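Local structure of oxidoreductase (3K1Y) at residues 95-108 and 132-144. The protein probably acts as an FMN-dependent oxidoreductase of the NADPH-dependent FMN reductase family, assembling here as a tetramer. Residues are numbered along the deposited sequence; the frame is centred on the assembly and turned at random.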
loop_
_atom_site.group_PDB
_atom_site.type_symbol
_atom_site.label_atom_id
_atom_site.label_comp_id
_atom_site.label_asym_id
_atom_site.label_seq_id
_atom_site.Cartn_x
_atom_site.Cartn_y
_atom_site.Cartn_z
ATOM N N VAL A 95 7.539 -3.649 -14.109
ATOM C CA VAL A 95 7.495 -3.904 -12.680
ATOM C C VAL A 95 8.762 -4.603 -12.246
ATOM O O VAL A 95 9.049 -5.712 -12.686
ATOM C CB VAL A 95 6.284 -4.762 -12.300
ATOM C CG1 VAL A 95 6.190 -4.872 -10.772
ATOM C CG2 VAL A 95 5.016 -4.152 -12.885
ATOM N N PHE A 96 9.536 -3.928 -11.402
ATOM C CA PHE A 96 10.785 -4.476 -10.896
ATOM C C PHE A 96 10.614 -4.624 -9.395
ATOM O O PHE A 96 10.122 -3.714 -8.730
ATOM C CB PHE A 96 11.964 -3.532 -11.191
ATOM C CG PHE A 96 12.339 -3.438 -12.650
ATOM C CD1 PHE A 96 11.586 -4.073 -13.632
ATOM C CD2 PHE A 96 13.436 -2.672 -13.042
ATOM C CE1 PHE A 96 11.914 -3.946 -14.980
ATOM C CE2 PHE A 96 13.775 -2.539 -14.386
ATOM C CZ PHE A 96 13.009 -3.176 -15.357
ATOM N N LYS A 97 11.026 -5.772 -8.874
ATOM C CA LYS A 97 10.909 -6.071 -7.454
ATOM C C LYS A 97 9.540 -5.716 -6.880
ATOM O O LYS A 97 9.432 -5.167 -5.790
ATOM C CB LYS A 97 12.024 -5.378 -6.666
ATOM C CG LYS A 97 13.438 -5.865 -7.042
ATOM C CD LYS A 97 13.509 -7.391 -7.065
ATOM C CE LYS A 97 14.943 -7.917 -7.070
ATOM N NZ LYS A 97 15.730 -7.472 -8.246
ATOM N N ALA A 98 8.501 -6.031 -7.646
ATOM C CA ALA A 98 7.104 -5.840 -7.248
ATOM C C ALA A 98 6.585 -4.413 -7.115
ATOM O O ALA A 98 5.651 -4.150 -6.354
ATOM C CB ALA A 98 6.832 -6.621 -5.949
ATOM N N SER A 99 7.172 -3.492 -7.860
ATOM C CA SER A 99 6.718 -2.110 -7.814
ATOM C C SER A 99 7.274 -1.341 -9.002
ATOM O O SER A 99 7.856 -1.933 -9.914
ATOM C CB SER A 99 7.147 -1.455 -6.501
ATOM O OG SER A 99 6.647 -0.134 -6.415
ATOM N N TYR A 100 7.085 -0.027 -9.013
ATOM C CA TYR A 100 7.593 0.770 -10.121
ATOM C C TYR A 100 9.113 0.780 -10.103
ATOM O O TYR A 100 9.731 0.521 -9.070
ATOM C CB TYR A 100 7.032 2.192 -10.076
ATOM C CG TYR A 100 7.209 2.933 -8.776
ATOM C CD1 TYR A 100 8.474 3.119 -8.213
ATOM C CD2 TYR A 100 6.116 3.523 -8.146
ATOM C CE1 TYR A 100 8.645 3.887 -7.057
ATOM C CE2 TYR A 100 6.273 4.287 -6.995
ATOM C CZ TYR A 100 7.537 4.468 -6.458
ATOM O OH TYR A 100 7.686 5.250 -5.337
ATOM N N THR A 101 9.712 1.063 -11.250
ATOM C CA THR A 101 11.168 1.065 -11.377
ATOM C C THR A 101 11.853 2.210 -10.638
ATOM O O THR A 101 11.286 3.292 -10.480
ATOM C CB THR A 101 11.583 1.129 -12.862
ATOM O OG1 THR A 101 11.080 -0.020 -13.556
ATOM C CG2 THR A 101 13.073 1.142 -12.984
ATOM N N GLY A 102 13.078 1.964 -10.187
ATOM C CA GLY A 102 13.817 3.001 -9.501
ATOM C C GLY A 102 14.006 4.164 -10.460
ATOM O O GLY A 102 13.907 5.326 -10.062
ATOM N N LEU A 103 14.261 3.848 -11.730
ATOM C CA LEU A 103 14.467 4.873 -12.749
ATOM C C LEU A 103 13.193 5.701 -12.944
ATOM O O LEU A 103 13.243 6.920 -13.124
ATOM C CB LEU A 103 14.886 4.232 -14.073
ATOM C CG LEU A 103 15.093 5.179 -15.265
ATOM C CD1 LEU A 103 16.286 6.092 -15.000
ATOM C CD2 LEU A 103 15.311 4.356 -16.545
ATOM N N PHE A 104 12.052 5.023 -12.917
ATOM C CA PHE A 104 10.770 5.682 -13.052
ATOM C C PHE A 104 10.669 6.630 -11.862
ATOM O O PHE A 104 10.336 7.810 -12.013
ATOM C CB PHE A 104 9.657 4.630 -12.992
ATOM C CG PHE A 104 8.258 5.197 -12.977
ATOM C CD1 PHE A 104 7.585 5.453 -14.167
ATOM C CD2 PHE A 104 7.589 5.407 -11.765
ATOM C CE1 PHE A 104 6.260 5.904 -14.160
ATOM C CE2 PHE A 104 6.271 5.857 -11.743
ATOM C CZ PHE A 104 5.599 6.104 -12.949
ATOM N N LYS A 105 10.977 6.109 -10.678
ATOM C CA LYS A 105 10.892 6.907 -9.460
ATOM C C LYS A 105 11.841 8.098 -9.495
ATOM O O LYS A 105 11.485 9.203 -9.074
ATOM C CB LYS A 105 11.199 6.045 -8.228
ATOM C CG LYS A 105 11.046 6.777 -6.888
ATOM C CD LYS A 105 9.648 7.395 -6.754
ATOM C CE LYS A 105 9.280 7.678 -5.299
ATOM N NZ LYS A 105 10.231 8.579 -4.589
HETATM N N MSE A 106 13.045 7.873 -10.001
HETATM C CA MSE A 106 14.032 8.930 -10.065
HETATM C C MSE A 106 13.502 10.152 -10.795
HETATM O O MSE A 106 13.620 11.274 -10.306
HETATM C CB MSE A 106 15.291 8.420 -10.749
HETATM C CG MSE A 106 16.478 9.346 -10.609
HETATM SE SE MSE A 106 18.052 8.479 -11.276
HETATM C CE MSE A 106 18.412 7.312 -9.761
ATOM N N PHE A 107 12.914 9.936 -11.966
ATOM C CA PHE A 107 12.372 11.037 -12.752
ATOM C C PHE A 107 11.469 11.902 -11.878
ATOM O O PHE A 107 11.693 13.108 -11.741
ATOM C CB PHE A 107 11.582 10.512 -13.956
ATOM C CG PHE A 107 10.980 11.603 -14.813
ATOM C CD1 PHE A 107 11.784 12.388 -15.638
ATOM C CD2 PHE A 107 9.609 11.855 -14.782
ATOM C CE1 PHE A 107 11.229 13.409 -16.425
ATOM C CE2 PHE A 107 9.045 12.867 -15.559
ATOM C CZ PHE A 107 9.862 13.647 -16.385
ATOM N N PHE A 108 10.453 11.288 -11.283
ATOM C CA PHE A 108 9.547 12.033 -10.422
ATOM C C PHE A 108 10.282 12.751 -9.297
ATOM O O PHE A 108 9.988 13.914 -9.014
ATOM C CB PHE A 108 8.469 11.107 -9.865
ATOM C CG PHE A 108 7.482 10.677 -10.898
ATOM C CD1 PHE A 108 6.392 11.482 -11.209
ATOM C CD2 PHE A 108 7.690 9.511 -11.634
ATOM C CE1 PHE A 108 5.525 11.142 -12.242
ATOM C CE2 PHE A 108 6.829 9.160 -12.671
ATOM C CZ PHE A 108 5.745 9.977 -12.976
ATOM N N HIS A 132 0.834 -8.871 -9.990
ATOM C CA HIS A 132 1.230 -7.597 -9.403
ATOM C C HIS A 132 0.399 -6.410 -9.913
ATOM O O HIS A 132 0.816 -5.255 -9.799
ATOM C CB HIS A 132 2.720 -7.357 -9.681
ATOM C CG HIS A 132 3.619 -8.353 -9.016
ATOM N ND1 HIS A 132 4.864 -8.684 -9.509
ATOM C CD2 HIS A 132 3.446 -9.100 -7.900
ATOM C CE1 HIS A 132 5.415 -9.592 -8.727
ATOM N NE2 HIS A 132 4.575 -9.863 -7.742
ATOM N N SER A 133 -0.783 -6.679 -10.451
ATOM C CA SER A 133 -1.594 -5.586 -10.964
ATOM C C SER A 133 -1.899 -4.505 -9.927
ATOM O O SER A 133 -2.149 -3.356 -10.292
ATOM C CB SER A 133 -2.898 -6.115 -11.573
ATOM O OG SER A 133 -3.732 -6.689 -10.588
ATOM N N LEU A 134 -1.866 -4.842 -8.641
ATOM C CA LEU A 134 -2.150 -3.829 -7.617
ATOM C C LEU A 134 -0.988 -2.850 -7.423
ATOM O O LEU A 134 -0.995 -2.037 -6.495
ATOM C CB LEU A 134 -2.518 -4.478 -6.269
ATOM C CG LEU A 134 -3.802 -5.321 -6.174
ATOM C CD1 LEU A 134 -3.989 -5.797 -4.747
ATOM C CD2 LEU A 134 -5.006 -4.515 -6.604
ATOM N N VAL A 135 0.014 -2.929 -8.291
ATOM C CA VAL A 135 1.130 -1.998 -8.202
ATOM C C VAL A 135 0.589 -0.622 -8.579
ATOM O O VAL A 135 1.166 0.402 -8.233
ATOM C CB VAL A 135 2.274 -2.359 -9.172
ATOM C CG1 VAL A 135 1.795 -2.246 -10.616
ATOM C CG2 VAL A 135 3.450 -1.438 -8.933
ATOM N N LEU A 136 -0.529 -0.606 -9.296
ATOM C CA LEU A 136 -1.146 0.654 -9.688
ATOM C C LEU A 136 -1.729 1.397 -8.487
ATOM O O LEU A 136 -1.341 2.531 -8.199
ATOM C CB LEU A 136 -2.252 0.418 -10.715
ATOM C CG LEU A 136 -1.825 -0.037 -12.115
ATOM C CD1 LEU A 136 -3.050 -0.113 -13.024
ATOM C CD2 LEU A 136 -0.804 0.940 -12.687
ATOM N N ASP A 137 -2.649 0.749 -7.778
ATOM C CA ASP A 137 -3.309 1.382 -6.638
ATOM C C ASP A 137 -2.546 1.532 -5.339
ATOM O O ASP A 137 -2.996 2.251 -4.449
ATOM C CB ASP A 137 -4.632 0.684 -6.344
ATOM C CG ASP A 137 -5.659 0.952 -7.406
ATOM O OD1 ASP A 137 -5.597 2.048 -8.003
ATOM O OD2 ASP A 137 -6.527 0.082 -7.639
ATOM N N TYR A 138 -1.396 0.878 -5.227
ATOM C CA TYR A 138 -0.610 0.956 -4.004
ATOM C C TYR A 138 0.761 1.596 -4.149
ATOM O O TYR A 138 1.420 1.867 -3.146
ATOM C CB TYR A 138 -0.472 -0.444 -3.402
ATOM C CG TYR A 138 -1.765 -0.954 -2.827
ATOM C CD1 TYR A 138 -2.325 -0.360 -1.704
ATOM C CD2 TYR A 138 -2.454 -1.997 -3.432
ATOM C CE1 TYR A 138 -3.546 -0.783 -1.199
ATOM C CE2 TYR A 138 -3.682 -2.433 -2.930
ATOM C CZ TYR A 138 -4.219 -1.816 -1.818
ATOM O OH TYR A 138 -5.443 -2.207 -1.338
ATOM N N ALA A 139 1.196 1.829 -5.389
ATOM C CA ALA A 139 2.493 2.451 -5.635
ATOM C C ALA A 139 2.405 3.672 -6.558
ATOM O O ALA A 139 2.848 4.754 -6.176
ATOM C CB ALA A 139 3.478 1.425 -6.200
ATOM N N LEU A 140 1.842 3.519 -7.759
ATOM C CA LEU A 140 1.743 4.658 -8.685
ATOM C C LEU A 140 0.698 5.690 -8.310
ATOM O O LEU A 140 0.935 6.901 -8.409
ATOM C CB LEU A 140 1.459 4.202 -10.114
ATOM C CG LEU A 140 2.660 3.626 -10.859
ATOM C CD1 LEU A 140 2.818 2.163 -10.475
ATOM C CD2 LEU A 140 2.446 3.771 -12.357
ATOM N N ARG A 141 -0.464 5.216 -7.891
ATOM C CA ARG A 141 -1.542 6.110 -7.514
ATOM C C ARG A 141 -1.093 6.997 -6.347
ATOM O O ARG A 141 -1.121 8.223 -6.435
ATOM C CB ARG A 141 -2.780 5.281 -7.152
ATOM C CG ARG A 141 -4.043 6.094 -6.959
ATOM C CD ARG A 141 -5.256 5.357 -7.504
ATOM N NE ARG A 141 -6.064 6.300 -8.265
ATOM C CZ ARG A 141 -6.571 6.065 -9.466
ATOM N NH1 ARG A 141 -6.368 4.901 -10.069
ATOM N NH2 ARG A 141 -7.255 7.021 -10.075
ATOM N N PRO A 142 -0.650 6.390 -5.245
ATOM C CA PRO A 142 -0.217 7.230 -4.120
ATOM C C PRO A 142 0.835 8.265 -4.534
ATOM O O PRO A 142 0.836 9.387 -4.036
ATOM C CB PRO A 142 0.339 6.220 -3.121
ATOM C CG PRO A 142 -0.476 4.961 -3.429
ATOM C CD PRO A 142 -0.475 4.960 -4.943
ATOM N N LEU A 143 1.724 7.878 -5.450
ATOM C CA LEU A 143 2.778 8.776 -5.919
ATOM C C LEU A 143 2.211 9.967 -6.687
ATOM O O LEU A 143 2.589 11.110 -6.432
ATOM C CB LEU A 143 3.773 8.023 -6.810
ATOM C CG LEU A 143 4.910 8.882 -7.383
ATOM C CD1 LEU A 143 5.747 9.454 -6.255
ATOM C CD2 LEU A 143 5.786 8.044 -8.319
ATOM N N LEU A 144 1.309 9.695 -7.628
ATOM C CA LEU A 144 0.700 10.755 -8.427
ATOM C C LEU A 144 -0.234 11.614 -7.586
ATOM O O LEU A 144 -0.329 12.826 -7.800
ATOM C CB LEU A 144 -0.067 10.164 -9.615
ATOM C CG LEU A 144 0.716 9.950 -10.917
ATOM C CD1 LEU A 144 1.114 11.300 -11.497
ATOM C CD2 LEU A 144 1.948 9.092 -10.665
#
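L143 of helix 135-144 reaches between Y100, F104, K105 and F108 of segment 95-108. Its CB already points at that segment; from it CG lies anti to the backbone N (chi1 179°), carrying the two methyls in among the four side chains. CD1 meets CE of K105 at 4.1 Å, while CD2 lies 4.0 Å from CE2 of Y100, touches CE2 of F104 and sits over one face of the F108 ring, off centre toward the rim. K105 NZ forms a salt bridge with D109 and hydrogen bonds to F96 O and Y100 O of the second subunit. L140 crosses F104 at about a right angle, L140 CD2 lying 4.0 Å from F104 CZ. Y100, in the loop leading into helix 102-108, turns its ring toward helix 135-144; its CE2 comes within 3.6 Å of A139 O, which lies in the ring plane, and CD2 packs on A139 CB. At the start of helix 135-144, V135 CG2 lies 3.5 Å from S99 CA, and A98 CA lies over one face of the H132 imidazole. The axes of 102-108 and 135-144 run nearly parallel, 12° apart, and come no closer than 12.3 Å, a distance spanned by F104, F108, L140 and L143. Such neighbouring helices, following strands 88-94 and 120-127 of a parallel sheet ordered 2-1-3-4-5, are characteristic of the flavodoxin-like fold.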